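Local atomic coordinates of oxidoreductase, 2OG-Fe oxygenase family protein, putative, expressed (Oryza sativa subsp. japonica, PDB entry 5XOI), a protein that probably acts as an iron(II)- and 2-oxoglutarate-dependent dioxygenase of the AlkB family, this chain being its oxygenase domain. Residues S100-F103 with L104-A108. Numbering follows the deposited sequence.
Sequences SNEF and LRQKA
At the C-terminal end of the amphipathic helix 87-106, E102 reaches R105 and Q106 one turn ahead, while F103 meets K107. Regular i to i+4 backbone bonds carry the turn, from L104 N to S100 O (2.8 Å) through K107 N to F103 O (3.0 Å). E102 suits its place because each carboxylate oxygen has its own donor residue. R105 grips OE1 side-on in a salt bridge, with NE at 3.0 Å and NH2 at 3.1 Å; NE meets OE1 from above the carboxylate plane, whereas NH2 comes in on its anti side. On the other branch, Q106 NE2 gives a nearly straight bond to the anti lone pair of OE2 (2.9 Å). With an alanine here instead of E102, the R105 guanidinium would probably lose this opposite charge and the Q106 amide the acceptor that fixes its rotation. N101 O lies over one guanidinium face, 3.6 Å from R105 CZ. K107 contributes its aliphatic part: CG sits over the F103 ring, 4.0 Å from the centroid, in a CH-pi contact. CG of F103 stands anti to the backbone N (chi1 169°), swinging the ring beside that chain. The sheet-facing side suits small S100 and apolar F103 and L104, which pack on V14 of strand 13-16, F103 and L104 also on Y8 of strand 6-10, while N101 offers an amide oxygen, OD1, that accepts from L117 N in the loop beyond the helix.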
# COMPACT_ATOMS: atom_id res chain seq x y z
N SER A 100 -5.87 14.13 -3.22
CA SER A 100 -7.01 13.69 -2.42
C SER A 100 -7.64 14.85 -1.65
O SER A 100 -8.86 14.97 -1.59
CB SER A 100 -6.57 12.59 -1.45
OG SER A 100 -6.19 11.43 -2.16
N ASN A 101 -6.81 15.68 -1.02
CA ASN A 101 -7.36 16.77 -0.22
C ASN A 101 -8.07 17.79 -1.09
O ASN A 101 -9.05 18.39 -0.65
CB ASN A 101 -6.26 17.42 0.61
CG ASN A 101 -5.96 16.62 1.86
OD1 ASN A 101 -6.75 15.76 2.24
ND2 ASN A 101 -4.81 16.88 2.49
N GLU A 102 -7.60 17.99 -2.32
CA GLU A 102 -8.32 18.87 -3.24
C GLU A 102 -9.67 18.27 -3.61
O GLU A 102 -10.68 18.98 -3.65
CB GLU A 102 -7.47 19.12 -4.49
CG GLU A 102 -8.17 19.97 -5.54
CD GLU A 102 -8.40 21.39 -5.09
OE1 GLU A 102 -7.72 21.83 -4.13
OE2 GLU A 102 -9.27 22.07 -5.69
N PHE A 103 -9.70 16.96 -3.86
CA PHE A 103 -10.96 16.27 -4.11
C PHE A 103 -11.90 16.42 -2.92
O PHE A 103 -13.08 16.76 -3.10
CB PHE A 103 -10.64 14.80 -4.41
CG PHE A 103 -11.84 13.90 -4.43
CD1 PHE A 103 -12.78 13.99 -5.43
CD2 PHE A 103 -11.97 12.89 -3.48
CE1 PHE A 103 -13.87 13.13 -5.48
CE2 PHE A 103 -13.06 12.03 -3.51
CZ PHE A 103 -14.01 12.15 -4.51
N LEU A 104 -11.41 16.17 -1.70
CA LEU A 104 -12.26 16.28 -0.52
C LEU A 104 -12.72 17.72 -0.30
O LEU A 104 -13.84 17.93 0.19
CB LEU A 104 -11.51 15.78 0.72
CG LEU A 104 -11.13 14.28 0.75
CD1 LEU A 104 -10.12 14.01 1.83
CD2 LEU A 104 -12.36 13.42 0.98
N ARG A 105 -11.89 18.70 -0.64
CA ARG A 105 -12.32 20.10 -0.59
C ARG A 105 -13.50 20.34 -1.52
O ARG A 105 -14.47 21.01 -1.15
CB ARG A 105 -11.16 21.02 -1.01
CG ARG A 105 -10.29 21.52 0.10
CD ARG A 105 -9.30 22.56 -0.42
NE ARG A 105 -8.22 21.98 -1.21
CZ ARG A 105 -7.10 21.46 -0.71
NH1 ARG A 105 -6.88 21.42 0.60
NH2 ARG A 105 -6.19 20.97 -1.53
N GLN A 106 -13.43 19.80 -2.74
CA GLN A 106 -14.50 20.09 -3.69
C GLN A 106 -15.78 19.33 -3.36
O GLN A 106 -16.87 19.82 -3.66
CB GLN A 106 -14.01 19.78 -5.11
CG GLN A 106 -12.98 20.79 -5.62
CD GLN A 106 -12.55 20.52 -7.04
OE1 GLN A 106 -13.32 19.99 -7.84
NE2 GLN A 106 -11.30 20.86 -7.36
N LYS A 107 -15.68 18.17 -2.73
CA LYS A 107 -16.86 17.40 -2.40
C LYS A 107 -17.51 17.84 -1.10
O LYS A 107 -18.53 17.26 -0.70
CB LYS A 107 -16.50 15.91 -2.32
CG LYS A 107 -16.10 15.32 -3.69
CD LYS A 107 -17.27 15.34 -4.67
CE LYS A 107 -16.89 16.00 -6.00
NZ LYS A 107 -18.08 16.35 -6.84
N ALA A 108 -16.98 18.88 -0.44
CA ALA A 108 -17.36 19.17 0.94
C ALA A 108 -18.82 19.57 1.07
O ALA A 108 -19.48 19.17 2.04
CB ALA A 108 -16.47 20.28 1.50